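Side-chain contacts in LEOA (Escherichia coli, PDB 4AUR), which is a bacterial dynamin GTPase that probably couples GTP hydrolysis to work on membranes, as dynamin relatives do: residues Q338-S341 and Q342-P345; R352-M355 and D356-G360; V366-K369 and L370-R373. All coordinates share one frame; numbering follows the deposited sequence.

Contact 1: Q338-S341 and Q342-P345; sequences QLMS and QLRP
Q342 reaches back one helical turn and sets its amide NE2 on OE1 of Q338, 2.7 Å away. NE2 lies in the plane of the Q338 carbonyl, on a lone pair of OE1. Because the two amides are turned 55° against each other, they meet at an angle and do not stack. Q338 gets there by a bend at chi2 (58°), while Q342 runs extended beyond CG (chi2 -170°). On the backbone below, O of Q338 is gripped twice: by N of Q342 at 3.1 Å, and by the hydroxyl OG of S341, which donates to it over 2.9 Å. Two residues further along, N of R344 bonds to O of M340 at 3.2 Å. That same oxygen sits over the centre of one face of the R344 guanidinium, whose chain folds back along the helix and brings NH1 to within 3.7 Å of CB of S341. N of L343 bonds weakly to O of L339 and O of M340. P345 has no N-H to offer O of S341, and its ring carbon CD lies against that oxygen. The apolar contact is looser, with SE of the selenomethionine M340 4.5 Å from CD2 of L343. All this belongs to the C-terminal end of helix 275-343, packed against two others. M340 lies on A504 and I507 of helix 489-518, where K500 NZ also bonds to O of R344. Toward helix 351-359, L339 packs on E358, and Q342 NE2 has a second acceptor in E358 OE2.

Contact 2: R352-M355 and D356-G360; sequences RPFM and DDELG
D356 and R352, one turn apart, are joined by a salt bridge: NE of R352 donates to OD2 of D356 over 2.8 Å in a nearly straight bond (167°). The carboxylate oxygen lies at the edge of the guanidinium, in its plane, but NE meets OD2 from above the carboxylate plane, and the two flat groups stand 82° apart. This is therefore a single-point bridge through NE, not the paired, coplanar kind. R352 reaches it with CG pointing away from its backbone N and a bend at chi2 (55°). NH1 of the same guanidinium turns elsewhere, bonding to the carbonyls of A470 and P472. Underneath, N of D356 bonds to O of R352 at 3.0 Å.

F354 lies on a different side of the helix and carries much of the packing. Its ring lies across the side chains of the following turn: CE2 comes to CD1 of L359 at 3.4 Å, while CE1 is 3.9 Å from CB of E358, both approaching the ring obliquely. The ring also rests on L503 and I507 of helix 489-518, and I507 touches L359 too.

M355, a selenomethionine, adds a looser apolar contact, CG to CD1 of L359 at 4.4 Å, and also packs on Y361 and A470. Its carbonyl matters more. O of M355 accepts from N of L359 at 3.3 Å, well above the carbonyl plane, and also from N of G360, modelled at 2.5 Å, too short to trust in detail at this resolution. The pattern as a whole is a wide pi-type turn near the C-terminal end of the short helix, followed by G360 with positive phi, a conformation that suits glycine.

Contact 3: V366-K369 and L370-R373; sequences VGFK and LHLR
L372 sits one turn above F368 and covers its ring. Starting from CB, the leucine first passes the F368 backbone, with CB 3.8 Å from O of F368. CG, 3.3 Å from that same O of F368, lies over one face of the ring, offset toward the rim and 4.2 Å from the centroid, a CH-pi contact only 17° off the ring normal. From there the two methyls spread toward the end of the ring away from its CB: CD1 is 3.7 Å from CE2, and CD2 is 3.9 Å from CZ of F368. The ring stands in this position because F368 carries CG anti to its own N (chi1 -172°), leaning along the helix toward its next turn. This is the first turn of helix 368-408, and G367, with positive phi, holds the N-cap position. O of G367 accepts from N of H371 at 2.9 Å, while N of L372 bonds to O of F368 at 3.1 Å; the next bond, N of R373 to O of K369, is weak. H371 turns its imidazole edge toward O of F368 and stacks that ring on W457. K369 stretches out fully extended, its NZ making a weak bond to the carbonyl O of D357.

Overall arrangement
Followed from the N terminus, the three contacts come in series, and none encloses or crosses another. Each is a local contact within one unbroken stretch of chain at or near a helix end, and none closes a loop. Contact 1 lies at the C-terminal end of the long helix 275-343, contact 2 covers most of the short helix 351-359, and contact 3 opens the long helix 368-408, so the short helix bridges two long ones far from the centre of the chain. Contacts 2 and 3 are sewn together by backbone: O of L359 accepts from N of K369 at 2.8 Å. Contacts 1 and 3 also pack directly, L339 on L370. Together they form one distal corner of the dynamin-like helical domain.

Contact 1: Q338-S341 and Q342-P345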
ATOM      1  N   GLN A 338     -17.522 -31.006  55.115  1.00 35.32           N
ATOM      2  CA  GLN A 338     -17.154 -32.382  55.353  1.00 36.09           C
ATOM      3  C   GLN A 338     -16.579 -32.536  56.753  1.00 34.18           C
ATOM      4  O   GLN A 338     -17.095 -33.325  57.542  1.00 34.79           O
ATOM      5  CB  GLN A 338     -16.171 -32.863  54.284  1.00 41.17           C
ATOM      6  CG  GLN A 338     -15.418 -34.156  54.609  1.00 46.83           C
ATOM      7  CD  GLN A 338     -16.332 -35.351  54.876  1.00 49.36           C
ATOM      8  OE1 GLN A 338     -16.188 -36.039  55.895  1.00 52.57           O
ATOM      9  NE2 GLN A 338     -17.276 -35.602  53.961  1.00 50.24           N
ATOM     10  N   LEU A 339     -15.525 -31.785  57.056  1.00 30.92           N
ATOM     11  CA  LEU A 339     -14.942 -31.738  58.403  1.00 29.04           C
ATOM     12  C   LEU A 339     -15.973 -31.432  59.499  1.00 31.27           C
ATOM     13  O   LEU A 339     -15.935 -32.019  60.591  1.00 31.10           O
ATOM     14  CB  LEU A 339     -13.815 -30.706  58.475  1.00 27.45           C
ATOM     15  CG  LEU A 339     -12.467 -31.042  57.833  1.00 26.12           C
ATOM     16  CD1 LEU A 339     -11.583 -29.823  57.822  1.00 25.37           C
ATOM     17  CD2 LEU A 339     -11.751 -32.160  58.553  1.00 26.13           C
HETATM   18  N   MSE A 340     -16.911 -30.537  59.222  1.00 31.48           N
HETATM   19  CA  MSE A 340     -17.893 -30.209  60.252  1.00 34.27           C
HETATM   20  C   MSE A 340     -18.844 -31.386  60.492  1.00 32.79           C
HETATM   21  O   MSE A 340     -19.201 -31.667  61.617  1.00 33.61           O
HETATM   22  CB  MSE A 340     -18.625 -28.876  59.968  1.00 35.70           C
HETATM   23  CG  MSE A 340     -17.800 -27.591  60.122  1.00 35.24           C
HETATM   24 SE   MSE A 340     -16.993 -27.408  61.905  0.81 42.47          SE
HETATM   25  CE  MSE A 340     -18.516 -26.553  62.827  1.00 44.36           C
ATOM     26  N   SER A 341     -19.254 -32.100  59.460  1.00 32.62           N
ATOM     27  CA  SER A 341     -20.179 -33.214  59.662  1.00 34.18           C
ATOM     28  C   SER A 341     -19.489 -34.436  60.293  1.00 34.51           C
ATOM     29  O   SER A 341     -20.141 -35.335  60.825  1.00 34.81           O
ATOM     30  CB  SER A 341     -20.813 -33.618  58.340  1.00 34.34           C
ATOM     31  OG  SER A 341     -19.835 -34.264  57.553  1.00 36.86           O
ATOM     32  N   GLN A 342     -18.170 -34.472  60.212  1.00 34.65           N
ATOM     33  CA  GLN A 342     -17.414 -35.486  60.886  1.00 34.57           C
ATOM     34  C   GLN A 342     -17.335 -35.169  62.350  1.00 34.91           C
ATOM     35  O   GLN A 342     -17.246 -36.070  63.180  1.00 36.36           O
ATOM     36  CB  GLN A 342     -15.999 -35.551  60.344  1.00 36.75           C
ATOM     37  CG  GLN A 342     -15.860 -36.366  59.089  1.00 36.92           C
ATOM     38  CD  GLN A 342     -14.409 -36.587  58.767  1.00 39.97           C
ATOM     39  OE1 GLN A 342     -13.630 -37.038  59.610  1.00 39.82           O
ATOM     40  NE2 GLN A 342     -14.026 -36.258  57.545  1.00 43.95           N
ATOM     41  N   LEU A 343     -17.330 -33.886  62.668  1.00 36.41           N
ATOM     42  CA  LEU A 343     -17.142 -33.463  64.042  1.00 37.84           C
ATOM     43  C   LEU A 343     -18.378 -33.684  64.854  1.00 42.19           C
ATOM     44  O   LEU A 343     -18.296 -34.221  65.948  1.00 47.46           O
ATOM     45  CB  LEU A 343     -16.772 -31.988  64.123  1.00 36.35           C
ATOM     46  CG  LEU A 343     -16.618 -31.410  65.535  1.00 37.28           C
ATOM     47  CD1 LEU A 343     -15.693 -32.228  66.429  1.00 38.47           C
ATOM     48  CD2 LEU A 343     -16.091 -29.991  65.450  1.00 38.94           C
ATOM     49  N   ARG A 344     -19.531 -33.272  64.338  1.00 46.71           N
ATOM     50  CA  ARG A 344     -20.709 -33.164  65.196  1.00 51.32           C
ATOM     51  C   ARG A 344     -21.175 -34.481  65.846  1.00 50.72           C
ATOM     52  O   ARG A 344     -21.757 -34.436  66.928  1.00 53.04           O
ATOM     53  CB  ARG A 344     -21.861 -32.417  64.505  1.00 54.27           C
ATOM     54  CG  ARG A 344     -22.608 -33.155  63.392  1.00 59.53           C
ATOM     55  CD  ARG A 344     -23.792 -32.310  62.882  1.00 63.51           C
ATOM     56  NE  ARG A 344     -23.395 -30.932  62.506  1.00 65.08           N
ATOM     57  CZ  ARG A 344     -23.036 -30.523  61.279  1.00 59.93           C
ATOM     58  NH1 ARG A 344     -23.020 -31.359  60.232  1.00 56.68           N
ATOM     59  NH2 ARG A 344     -22.690 -29.252  61.099  1.00 57.97           N
ATOM     60  N   PRO A 345     -20.890 -35.645  65.228  1.00 47.39           N
ATOM     61  CA  PRO A 345     -21.332 -36.882  65.864  1.00 47.20           C
ATOM     62  C   PRO A 345     -20.340 -37.525  66.837  1.00 42.19           C
ATOM     63  O   PRO A 345     -20.636 -38.546  67.410  1.00 44.62           O
ATOM     64  CB  PRO A 345     -21.586 -37.823  64.668  1.00 48.26           C
ATOM     65  CG  PRO A 345     -21.166 -37.090  63.427  1.00 47.60           C
ATOM     66  CD  PRO A 345     -20.382 -35.898  63.872  1.00 48.51           C
TER

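Contact 2: R352-M355 and D356-G360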
ATOM      1  N   ARG A 352      -9.326 -37.571  69.599  1.00 29.24           N
ATOM      2  CA  ARG A 352      -7.924 -37.622  69.281  1.00 27.90           C
ATOM      3  C   ARG A 352      -7.763 -38.201  67.902  1.00 27.37           C
ATOM      4  O   ARG A 352      -7.110 -37.608  67.063  1.00 28.99           O
ATOM      5  CB  ARG A 352      -7.153 -38.410  70.346  1.00 28.62           C
ATOM      6  CG  ARG A 352      -5.720 -38.785  70.005  1.00 29.10           C
ATOM      7  CD  ARG A 352      -4.831 -37.613  69.604  1.00 29.17           C
ATOM      8  NE  ARG A 352      -3.497 -38.135  69.317  1.00 30.22           N
ATOM      9  CZ  ARG A 352      -2.516 -38.308  70.208  1.00 29.60           C
ATOM     10  NH1 ARG A 352      -2.669 -37.968  71.483  1.00 29.92           N
ATOM     11  NH2 ARG A 352      -1.359 -38.816  69.809  1.00 29.62           N
ATOM     12  N   PRO A 353      -8.385 -39.347  67.624  1.00 27.98           N
ATOM     13  CA  PRO A 353      -8.238 -39.795  66.233  1.00 26.29           C
ATOM     14  C   PRO A 353      -8.570 -38.700  65.244  1.00 24.89           C
ATOM     15  O   PRO A 353      -7.920 -38.603  64.219  1.00 27.12           O
ATOM     16  CB  PRO A 353      -9.251 -40.926  66.112  1.00 26.96           C
ATOM     17  CG  PRO A 353      -9.439 -41.425  67.487  1.00 27.65           C
ATOM     18  CD  PRO A 353      -9.139 -40.304  68.442  1.00 27.39           C
ATOM     19  N   PHE A 354      -9.571 -37.886  65.553  1.00 24.49           N
ATOM     20  CA  PHE A 354     -10.023 -36.850  64.654  1.00 25.32           C
ATOM     21  C   PHE A 354      -8.977 -35.778  64.459  1.00 26.38           C
ATOM     22  O   PHE A 354      -8.671 -35.445  63.344  1.00 28.38           O
ATOM     23  CB  PHE A 354     -11.310 -36.213  65.140  1.00 25.92           C
ATOM     24  CG  PHE A 354     -11.744 -35.027  64.315  1.00 25.96           C
ATOM     25  CD1 PHE A 354     -12.311 -35.209  63.069  1.00 24.55           C
ATOM     26  CD2 PHE A 354     -11.580 -33.731  64.791  1.00 25.46           C
ATOM     27  CE1 PHE A 354     -12.720 -34.133  62.315  1.00 24.40           C
ATOM     28  CE2 PHE A 354     -11.971 -32.646  64.027  1.00 26.37           C
ATOM     29  CZ  PHE A 354     -12.545 -32.849  62.783  1.00 25.21           C
HETATM   30  N   MSE A 355      -8.423 -35.255  65.545  1.00 27.93           N
HETATM   31  CA  MSE A 355      -7.387 -34.246  65.475  1.00 28.00           C
HETATM   32  C   MSE A 355      -6.173 -34.751  64.724  1.00 29.07           C
HETATM   33  O   MSE A 355      -5.554 -34.015  63.951  1.00 28.10           O
HETATM   34  CB  MSE A 355      -6.967 -33.873  66.889  1.00 28.82           C
HETATM   35  CG  MSE A 355      -8.084 -33.245  67.703  1.00 31.64           C
HETATM   36 SE   MSE A 355      -7.633 -32.994  69.629  0.98 38.57          SE
HETATM   37  CE  MSE A 355      -5.672 -32.931  69.536  1.00 36.50           C
ATOM     38  N   ASP A 356      -5.795 -36.004  64.960  1.00 29.32           N
ATOM     39  CA  ASP A 356      -4.591 -36.565  64.328  1.00 30.98           C
ATOM     40  C   ASP A 356      -4.729 -36.690  62.814  1.00 30.34           C
ATOM     41  O   ASP A 356      -3.772 -36.468  62.044  1.00 27.16           O
ATOM     42  CB  ASP A 356      -4.304 -37.972  64.852  1.00 31.51           C
ATOM     43  CG  ASP A 356      -3.269 -38.014  65.948  1.00 31.83           C
ATOM     44  OD1 ASP A 356      -2.408 -37.123  66.062  1.00 30.95           O
ATOM     45  OD2 ASP A 356      -3.318 -39.009  66.700  1.00 36.88           O
ATOM     46  N   ASP A 357      -5.919 -37.098  62.404  1.00 29.68           N
ATOM     47  CA  ASP A 357      -6.105 -37.624  61.074  1.00 30.12           C
ATOM     48  C   ASP A 357      -6.688 -36.589  60.160  1.00 29.30           C
ATOM     49  O   ASP A 357      -6.490 -36.676  58.960  1.00 31.40           O
ATOM     50  CB  ASP A 357      -6.976 -38.890  61.133  1.00 32.24           C
ATOM     51  CG  ASP A 357      -6.235 -40.088  61.786  1.00 31.37           C
ATOM     52  OD1 ASP A 357      -4.988 -40.139  61.705  1.00 32.28           O
ATOM     53  OD2 ASP A 357      -6.892 -40.966  62.381  1.00 30.51           O
ATOM     54  N   GLU A 358      -7.348 -35.579  60.724  1.00 27.43           N
ATOM     55  CA  GLU A 358      -7.975 -34.555  59.931  1.00 26.49           C
ATOM     56  C   GLU A 358      -7.422 -33.145  60.057  1.00 28.00           C
ATOM     57  O   GLU A 358      -7.449 -32.403  59.075  1.00 28.59           O
ATOM     58  CB  GLU A 358      -9.435 -34.565  60.243  1.00 26.94           C
ATOM     59  CG  GLU A 358     -10.109 -35.860  59.806  1.00 29.02           C
ATOM     60  CD  GLU A 358     -10.282 -35.930  58.305  1.00 28.89           C
ATOM     61  OE1 GLU A 358      -9.606 -35.168  57.607  1.00 29.29           O
ATOM     62  OE2 GLU A 358     -11.104 -36.722  57.816  1.00 32.66           O
ATOM     63  N   LEU A 359      -6.881 -32.804  61.228  1.00 28.66           N
ATOM     64  CA  LEU A 359      -6.399 -31.468  61.563  1.00 26.99           C
ATOM     65  C   LEU A 359      -4.906 -31.370  61.757  1.00 26.05           C
ATOM     66  O   LEU A 359      -4.277 -30.408  61.330  1.00 26.87           O
ATOM     67  CB  LEU A 359      -7.029 -31.057  62.886  1.00 28.85           C
ATOM     68  CG  LEU A 359      -8.518 -30.689  62.857  1.00 29.96           C
ATOM     69  CD1 LEU A 359      -9.187 -30.789  64.220  1.00 29.87           C
ATOM     70  CD2 LEU A 359      -8.650 -29.271  62.358  1.00 30.94           C
ATOM     71  N   GLY A 360      -4.343 -32.328  62.475  1.00 26.43           N
ATOM     72  CA  GLY A 360      -2.909 -32.365  62.748  1.00 25.63           C
ATOM     73  C   GLY A 360      -2.714 -31.993  64.188  1.00 27.10           C
ATOM     74  O   GLY A 360      -3.323 -31.061  64.628  1.00 27.61           O
TER

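Contact 3: V366-K369 and L370-R373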
ATOM      1  N   VAL A 366      -2.519 -27.514  67.113  1.00 31.23           N
ATOM      2  CA  VAL A 366      -3.415 -28.135  66.147  1.00 29.85           C
ATOM      3  C   VAL A 366      -3.524 -27.279  64.911  1.00 29.12           C
ATOM      4  O   VAL A 366      -3.458 -26.059  65.008  1.00 32.15           O
ATOM      5  CB  VAL A 366      -4.835 -28.311  66.711  1.00 28.70           C
ATOM      6  CG1 VAL A 366      -5.556 -29.417  65.974  1.00 28.57           C
ATOM      7  CG2 VAL A 366      -4.784 -28.659  68.172  1.00 29.90           C
ATOM      8  N   GLY A 367      -3.668 -27.931  63.760  1.00 27.84           N
ATOM      9  CA  GLY A 367      -4.009 -27.271  62.509  1.00 29.24           C
ATOM     10  C   GLY A 367      -3.102 -27.529  61.305  1.00 30.00           C
ATOM     11  O   GLY A 367      -3.445 -27.167  60.191  1.00 30.54           O
ATOM     12  N   PHE A 368      -1.940 -28.122  61.509  1.00 29.26           N
ATOM     13  CA  PHE A 368      -0.957 -28.213  60.438  1.00 28.75           C
ATOM     14  C   PHE A 368      -1.458 -29.028  59.265  1.00 28.92           C
ATOM     15  O   PHE A 368      -1.156 -28.682  58.141  1.00 28.79           O
ATOM     16  CB  PHE A 368       0.355 -28.836  60.952  1.00 29.68           C
ATOM     17  CG  PHE A 368       1.481 -28.785  59.972  1.00 27.61           C
ATOM     18  CD1 PHE A 368       2.036 -27.579  59.610  1.00 28.26           C
ATOM     19  CD2 PHE A 368       1.976 -29.932  59.416  1.00 29.38           C
ATOM     20  CE1 PHE A 368       3.068 -27.503  58.707  1.00 27.94           C
ATOM     21  CE2 PHE A 368       3.010 -29.879  58.494  1.00 30.98           C
ATOM     22  CZ  PHE A 368       3.561 -28.657  58.142  1.00 29.26           C
ATOM     23  N   LYS A 369      -2.207 -30.101  59.517  1.00 27.24           N
ATOM     24  CA  LYS A 369      -2.610 -31.000  58.442  1.00 27.96           C
ATOM     25  C   LYS A 369      -3.702 -30.371  57.592  1.00 28.03           C
ATOM     26  O   LYS A 369      -3.779 -30.604  56.392  1.00 30.30           O
ATOM     27  CB  LYS A 369      -3.108 -32.334  58.990  1.00 30.25           C
ATOM     28  CG  LYS A 369      -3.173 -33.440  57.949  1.00 33.96           C
ATOM     29  CD  LYS A 369      -3.501 -34.786  58.574  1.00 37.60           C
ATOM     30  CE  LYS A 369      -3.254 -35.938  57.605  1.00 41.16           C
ATOM     31  NZ  LYS A 369      -3.345 -37.260  58.306  1.00 42.60           N
ATOM     32  N   LEU A 370      -4.561 -29.601  58.231  1.00 25.90           N
ATOM     33  CA  LEU A 370      -5.602 -28.885  57.556  1.00 23.61           C
ATOM     34  C   LEU A 370      -4.979 -27.781  56.744  1.00 24.67           C
ATOM     35  O   LEU A 370      -5.314 -27.576  55.588  1.00 27.00           O
ATOM     36  CB  LEU A 370      -6.518 -28.258  58.576  1.00 22.74           C
ATOM     37  CG  LEU A 370      -7.703 -27.547  57.970  1.00 22.52           C
ATOM     38  CD1 LEU A 370      -8.487 -28.532  57.122  1.00 23.15           C
ATOM     39  CD2 LEU A 370      -8.565 -26.993  59.071  1.00 22.21           C
ATOM     40  N   HIS A 371      -4.069 -27.057  57.361  1.00 23.67           N
ATOM     41  CA  HIS A 371      -3.404 -25.961  56.712  1.00 24.08           C
ATOM     42  C   HIS A 371      -2.778 -26.395  55.372  1.00 23.79           C
ATOM     43  O   HIS A 371      -3.031 -25.819  54.319  1.00 22.59           O
ATOM     44  CB  HIS A 371      -2.365 -25.396  57.666  1.00 24.19           C
ATOM     45  CG  HIS A 371      -1.321 -24.578  57.001  1.00 25.03           C
ATOM     46  ND1 HIS A 371      -1.553 -23.289  56.572  1.00 26.94           N
ATOM     47  CD2 HIS A 371      -0.034 -24.853  56.703  1.00 26.99           C
ATOM     48  CE1 HIS A 371      -0.446 -22.802  56.038  1.00 28.04           C
ATOM     49  NE2 HIS A 371       0.491 -23.734  56.097  1.00 28.69           N
ATOM     50  N   LEU A 372      -1.997 -27.450  55.407  1.00 23.96           N
ATOM     51  CA  LEU A 372      -1.387 -27.948  54.201  1.00 23.34           C
ATOM     52  C   LEU A 372      -2.400 -28.309  53.172  1.00 23.79           C
ATOM     53  O   LEU A 372      -2.088 -28.229  52.005  1.00 25.57           O
ATOM     54  CB  LEU A 372      -0.590 -29.214  54.460  1.00 23.33           C
ATOM     55  CG  LEU A 372       0.619 -29.071  55.335  1.00 23.13           C
ATOM     56  CD1 LEU A 372       1.364 -30.383  55.263  1.00 23.71           C
ATOM     57  CD2 LEU A 372       1.470 -27.900  54.885  1.00 23.80           C
ATOM     58  N   ARG A 373      -3.580 -28.776  53.563  1.00 24.16           N
ATOM     59  CA  ARG A 373      -4.517 -29.168  52.522  1.00 26.45           C
ATOM     60  C   ARG A 373      -5.284 -27.981  51.952  1.00 25.69           C
ATOM     61  O   ARG A 373      -5.477 -27.896  50.765  1.00 26.43           O
ATOM     62  CB  ARG A 373      -5.386 -30.378  52.879  1.00 26.78           C
ATOM     63  CG  ARG A 373      -6.313 -30.248  54.038  1.00 28.67           C
ATOM     64  CD  ARG A 373      -6.926 -31.611  54.353  1.00 29.23           C
ATOM     65  NE  ARG A 373      -7.731 -32.094  53.238  1.00 29.42           N
ATOM     66  CZ  ARG A 373      -9.016 -32.429  53.292  1.00 30.46           C
ATOM     67  NH1 ARG A 373      -9.717 -32.369  54.423  1.00 30.11           N
ATOM     68  NH2 ARG A 373      -9.609 -32.851  52.180  1.00 32.38           N
TER